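Local coordinates for protein Cas13d (uncultured Ruminococcus sp, PDB 6IV9) that binds CRISPR RNA and probably uses its two HEPN domains both to mature that guide and to cleave target RNA, at residues 114-119 / 128-133; 655-660 / 846-851. The protein carries 2 engineered substitutions. One frame throughout, in Å; residues are numbered along the deposited sequence.

Contact 1: residues 114-119 / 128-133; sequences NITFSS and EINTSN. With nucleotides of chain B.
The carbonyl oxygen of Ile129 is approached by two donors of strand 114-119: Phe117 N gives it a hydrogen bond of 3.0 Å, and Thr116 CA adds a CA-H...O contact at 3.3 Å. Ile129 N answers to Phe117 O at 2.7 Å, and Ile115 and Thr131 exchange a second reciprocal pair of backbone bonds, the pattern of an antiparallel beta hairpin whose segment axes run at 152°. At the non-hydrogen-bonded pair between these two, the Thr116 and Asn130 side chains rise together from the same face of the sheet. There Thr116 OG1 donates to Asn130 OD1 (2.7 Å), nearly along the C=O axis, which fixes the side-chain oxygen of an exposed asparagine. The opposite face is mostly apolar, carrying Ile115, Phe117 and Ile129 with Thr131 among them. With CG between its backbone N and carbonyl carbon (chi1 78°), Phe117 swings its ring across to Ile129, whose CB makes an off-centre CH-pi contact, 4.1 Å from the ring centroid, while CG2 comes within 3.6 Å of Phe117 CE1. Next along this face, Ile115 CB packs on Thr131 CG2 at 3.8 Å. Ser132 points away from the partner strand; its OG reaches C1' of G6 of chain B at 3.6 Å and makes a weak hydrogen bond to N2 of a guanine of the bound RNA. Strand 114-119 is the middle of a three-stranded antiparallel sheet, bonded on its other edge to strand 105-110; helix 54-58 covers the Phe117, Ile129 and Thr131 face, with Ile63 of strand 60-65 against Ile115.

Contact 2: residues 655-660 / 846-851; sequences MFVLGG and DSYFSI
Asp846 and Ser847 lead into helix 848-861 and, with its first turn, receive the ring of Phe656 from helix 651-660, a contact between one helix and the N-terminal turn of another, built round a T-shaped (edge-to-face) aromatic pair. The backbone of Asp846 comes first: its O lies 3.3 Å from Phe656 CE1, approaching the ring obliquely. Ser847 then brings its CA to 3.6 Å from Phe656 CZ, while its side chain turns away to serve as the N-cap, OG accepting from Ser850 N at 2.9 Å in a nearly straight bond (163°). The same OG is also hydrogen-bonded to Glu910, which ties the cap to helix 910-913. Tyr848 carries the aromatic contact. Its ring offers a face to the edge of Phe656, with centroids 5.1 Å apart and planes at 73°, and Phe656 CE2 stands over the centre of that face. Phe656 reaches it because CG is anti to its backbone N (chi1 168°), which sends the ring out from its helix. An alanine at Phe656 is likely to leave the Tyr848 face without its aromatic partner and open a gap beside the backbone of Asp846 and Ser847. One turn on, Ile851 CD1 lies 4.2 Å from Phe656 CD2. Helix 713-760 touches both segments, Leu733 against Val657 and Asn737 against Tyr848; between these two residues, Val657 CG2 rests 3.8 Å from Tyr848 OH.

Overall arrangement
Contact 1 closes well before contact 2 opens along the chain, and the two do not touch: their centres are 45 Å apart and their nearest atoms about 33 Å. They share no strand or helix. The hairpin of contact 1 is local, its strands joined by a short loop in the small beta-rich N-terminal part, at about 37 Å from the centre of the chain. Contact 2 instead brings together residues separated by 185 others, within the largely helical remainder and about 22 Å from that centre. Both lie beside bound nucleic acid, consistent with a guide RNA held by widely separated parts of one protein.

Contact 1: residues 114-119 / 128-133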
# COMPACT_ATOMS: atom_id res chain seq x y z
N ASN A 114 -16.22 12.23 -34.70
CA ASN A 114 -16.52 12.84 -33.39
C ASN A 114 -17.85 12.41 -32.81
O ASN A 114 -18.71 11.99 -33.54
CB ASN A 114 -16.60 14.36 -33.47
CG ASN A 114 -15.30 14.98 -33.91
OD1 ASN A 114 -15.18 15.45 -35.03
ND2 ASN A 114 -14.31 14.97 -33.04
N ILE A 115 -17.93 12.57 -31.49
CA ILE A 115 -19.14 12.33 -30.68
C ILE A 115 -19.39 13.62 -29.92
O ILE A 115 -18.48 14.09 -29.28
CB ILE A 115 -18.92 11.15 -29.73
CG1 ILE A 115 -18.79 9.83 -30.48
CG2 ILE A 115 -20.03 11.11 -28.70
CD1 ILE A 115 -18.26 8.71 -29.64
N THR A 116 -20.59 14.16 -30.04
CA THR A 116 -20.91 15.40 -29.31
C THR A 116 -21.95 15.05 -28.26
O THR A 116 -22.81 14.28 -28.54
CB THR A 116 -21.45 16.50 -30.23
OG1 THR A 116 -20.45 16.77 -31.19
CG2 THR A 116 -21.75 17.77 -29.48
N PHE A 117 -21.81 15.61 -27.08
CA PHE A 117 -22.78 15.32 -26.01
C PHE A 117 -22.77 16.47 -25.02
O PHE A 117 -21.94 17.32 -25.08
CB PHE A 117 -22.48 13.99 -25.33
CG PHE A 117 -21.35 14.04 -24.35
CD1 PHE A 117 -20.04 14.08 -24.78
CD2 PHE A 117 -21.59 14.09 -22.99
CE1 PHE A 117 -19.00 14.14 -23.88
CE2 PHE A 117 -20.54 14.14 -22.09
CZ PHE A 117 -19.25 14.17 -22.54
N SER A 118 -23.74 16.46 -24.13
CA SER A 118 -23.81 17.49 -23.09
C SER A 118 -24.39 16.86 -21.82
O SER A 118 -24.98 15.81 -21.90
CB SER A 118 -24.59 18.69 -23.56
OG SER A 118 -25.92 18.36 -23.80
N SER A 119 -24.13 17.50 -20.70
CA SER A 119 -24.67 17.04 -19.40
C SER A 119 -26.15 17.37 -19.31
O SER A 119 -26.54 18.40 -19.81
CB SER A 119 -23.92 17.68 -18.28
OG SER A 119 -24.57 17.46 -17.06
N GLU A 128 -21.87 22.04 -25.05
CA GLU A 128 -21.63 20.85 -25.90
C GLU A 128 -20.17 20.43 -25.73
O GLU A 128 -19.31 21.28 -25.79
CB GLU A 128 -21.85 21.17 -27.37
CG GLU A 128 -23.30 21.24 -27.76
CD GLU A 128 -23.50 21.43 -29.26
OE1 GLU A 128 -22.84 22.29 -29.82
OE2 GLU A 128 -24.29 20.68 -29.83
N ILE A 129 -19.95 19.13 -25.56
CA ILE A 129 -18.58 18.57 -25.39
C ILE A 129 -18.30 17.68 -26.60
O ILE A 129 -19.15 16.90 -26.93
CB ILE A 129 -18.48 17.74 -24.10
CG1 ILE A 129 -18.90 18.54 -22.87
CG2 ILE A 129 -17.09 17.18 -23.96
CD1 ILE A 129 -18.01 19.69 -22.61
N ASN A 130 -17.15 17.84 -27.22
CA ASN A 130 -16.79 17.00 -28.38
C ASN A 130 -15.68 16.05 -27.94
O ASN A 130 -14.73 16.50 -27.35
CB ASN A 130 -16.35 17.83 -29.57
CG ASN A 130 -17.41 18.81 -30.00
OD1 ASN A 130 -18.45 18.41 -30.50
ND2 ASN A 130 -17.17 20.08 -29.76
N THR A 131 -15.85 14.77 -28.23
CA THR A 131 -14.85 13.72 -27.91
C THR A 131 -14.61 12.90 -29.17
O THR A 131 -15.49 12.87 -30.02
CB THR A 131 -15.31 12.90 -26.71
OG1 THR A 131 -14.19 12.18 -26.22
CG2 THR A 131 -16.41 11.92 -27.03
N SER A 132 -13.42 12.32 -29.30
CA SER A 132 -13.11 11.49 -30.48
C SER A 132 -13.99 10.25 -30.51
O SER A 132 -14.24 9.71 -29.46
CB SER A 132 -11.70 11.03 -30.47
OG SER A 132 -10.83 12.08 -30.22
N ASN A 133 -14.43 9.87 -31.69
CA ASN A 133 -15.12 8.57 -31.80
C ASN A 133 -13.97 7.58 -31.64
O ASN A 133 -13.06 7.62 -32.43
CB ASN A 133 -15.81 8.46 -33.15
CG ASN A 133 -16.44 7.11 -33.39
OD1 ASN A 133 -16.03 6.13 -32.82
ND2 ASN A 133 -17.43 7.08 -34.26
P G B 6 -4.84 9.02 -34.72
OP1 G B 6 -5.20 8.36 -35.97
OP2 G B 6 -3.67 9.85 -34.66
O5' G B 6 -5.97 10.01 -34.26
C5' G B 6 -7.36 9.65 -34.33
C4' G B 6 -8.22 10.81 -33.91
O4' G B 6 -7.92 11.18 -32.53
C3' G B 6 -8.01 12.13 -34.68
O3' G B 6 -8.78 12.14 -35.87
C2' G B 6 -8.54 13.16 -33.70
O2' G B 6 -9.96 13.17 -33.67
C1' G B 6 -7.98 12.60 -32.39
N9 G B 6 -6.65 13.09 -32.05
C8 G B 6 -5.45 12.46 -32.25
N7 G B 6 -4.44 13.14 -31.78
C5 G B 6 -5.01 14.29 -31.26
C6 G B 6 -4.41 15.42 -30.67
O6 G B 6 -3.24 15.60 -30.40
N1 G B 6 -5.36 16.38 -30.33
C2 G B 6 -6.68 16.31 -30.63
N2 G B 6 -7.43 17.36 -30.26
N3 G B 6 -7.26 15.25 -31.16
C4 G B 6 -6.37 14.28 -31.44

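Contact 2: residues 655-660 / 846-851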
# COMPACT_ATOMS: atom_id res chain seq x y z
N MET A 655 19.98 15.92 6.74
CA MET A 655 19.58 17.27 6.26
C MET A 655 18.69 17.11 5.03
O MET A 655 17.79 17.90 4.86
CB MET A 655 20.79 18.15 5.94
CG MET A 655 21.42 18.80 7.15
SD MET A 655 20.34 19.94 8.01
CE MET A 655 20.34 21.31 6.87
N PHE A 656 18.97 16.12 4.18
CA PHE A 656 18.11 15.92 3.00
C PHE A 656 16.68 15.60 3.44
O PHE A 656 15.76 16.18 2.95
CB PHE A 656 18.63 14.78 2.12
CG PHE A 656 17.63 14.37 1.08
CD1 PHE A 656 17.25 15.26 0.10
CD2 PHE A 656 17.05 13.13 1.11
CE1 PHE A 656 16.30 14.91 -0.84
CE2 PHE A 656 16.11 12.77 0.17
CZ PHE A 656 15.72 13.67 -0.79
N VAL A 657 16.52 14.69 4.40
CA VAL A 657 15.17 14.32 4.91
C VAL A 657 14.51 15.52 5.59
O VAL A 657 13.37 15.79 5.33
CB VAL A 657 15.24 13.11 5.85
CG1 VAL A 657 13.88 12.79 6.44
CG2 VAL A 657 15.79 11.90 5.14
N LEU A 658 15.26 16.24 6.43
CA LEU A 658 14.75 17.42 7.16
C LEU A 658 14.31 18.48 6.15
O LEU A 658 13.37 19.19 6.41
CB LEU A 658 15.90 17.94 8.02
CG LEU A 658 15.90 17.70 9.53
CD1 LEU A 658 14.81 16.80 10.06
CD2 LEU A 658 17.27 17.34 10.06
N GLY A 659 14.99 18.57 5.01
CA GLY A 659 14.69 19.57 3.97
C GLY A 659 13.29 19.41 3.41
O GLY A 659 12.72 20.39 2.99
N GLY A 660 12.83 18.17 3.31
CA GLY A 660 11.49 17.84 2.81
C GLY A 660 10.39 18.17 3.80
O GLY A 660 9.25 18.25 3.40
N ASP A 846 20.32 14.54 -3.01
CA ASP A 846 19.22 15.45 -3.43
C ASP A 846 17.90 14.75 -3.79
O ASP A 846 16.96 15.47 -4.02
CB ASP A 846 19.67 16.41 -4.53
CG ASP A 846 20.39 15.70 -5.64
OD1 ASP A 846 20.26 14.50 -5.73
OD2 ASP A 846 21.09 16.38 -6.38
N SER A 847 17.89 13.43 -3.87
CA SER A 847 16.61 12.73 -4.12
C SER A 847 16.68 11.27 -3.67
O SER A 847 17.74 10.71 -3.68
CB SER A 847 16.21 12.82 -5.55
OG SER A 847 17.00 11.99 -6.34
N TYR A 848 15.53 10.68 -3.39
CA TYR A 848 15.48 9.24 -3.04
C TYR A 848 15.93 8.44 -4.27
O TYR A 848 16.61 7.47 -4.14
CB TYR A 848 14.10 8.88 -2.52
CG TYR A 848 13.84 9.43 -1.15
CD1 TYR A 848 14.64 9.07 -0.08
CD2 TYR A 848 12.83 10.34 -0.92
CE1 TYR A 848 14.43 9.57 1.18
CE2 TYR A 848 12.60 10.85 0.34
CZ TYR A 848 13.39 10.46 1.40
OH TYR A 848 13.16 10.96 2.63
N PHE A 849 15.53 8.91 -5.44
CA PHE A 849 15.90 8.20 -6.68
C PHE A 849 17.42 8.17 -6.81
O PHE A 849 17.96 7.13 -7.06
CB PHE A 849 15.30 8.94 -7.87
CG PHE A 849 15.58 8.33 -9.22
CD1 PHE A 849 16.72 8.66 -9.92
CD2 PHE A 849 14.69 7.45 -9.81
CE1 PHE A 849 16.97 8.11 -11.17
CE2 PHE A 849 14.95 6.89 -11.05
CZ PHE A 849 16.09 7.23 -11.72
N SER A 850 18.09 9.30 -6.61
CA SER A 850 19.57 9.31 -6.73
C SER A 850 20.23 8.47 -5.63
O SER A 850 21.24 7.88 -5.90
CB SER A 850 20.17 10.67 -6.89
OG SER A 850 19.74 11.52 -5.89
N ILE A 851 19.69 8.49 -4.42
CA ILE A 851 20.30 7.65 -3.36
C ILE A 851 20.16 6.18 -3.76
O ILE A 851 21.11 5.48 -3.71
CB ILE A 851 19.61 7.88 -2.01
CG1 ILE A 851 19.80 9.31 -1.52
CG2 ILE A 851 20.08 6.86 -1.00
CD1 ILE A 851 18.98 9.65 -0.33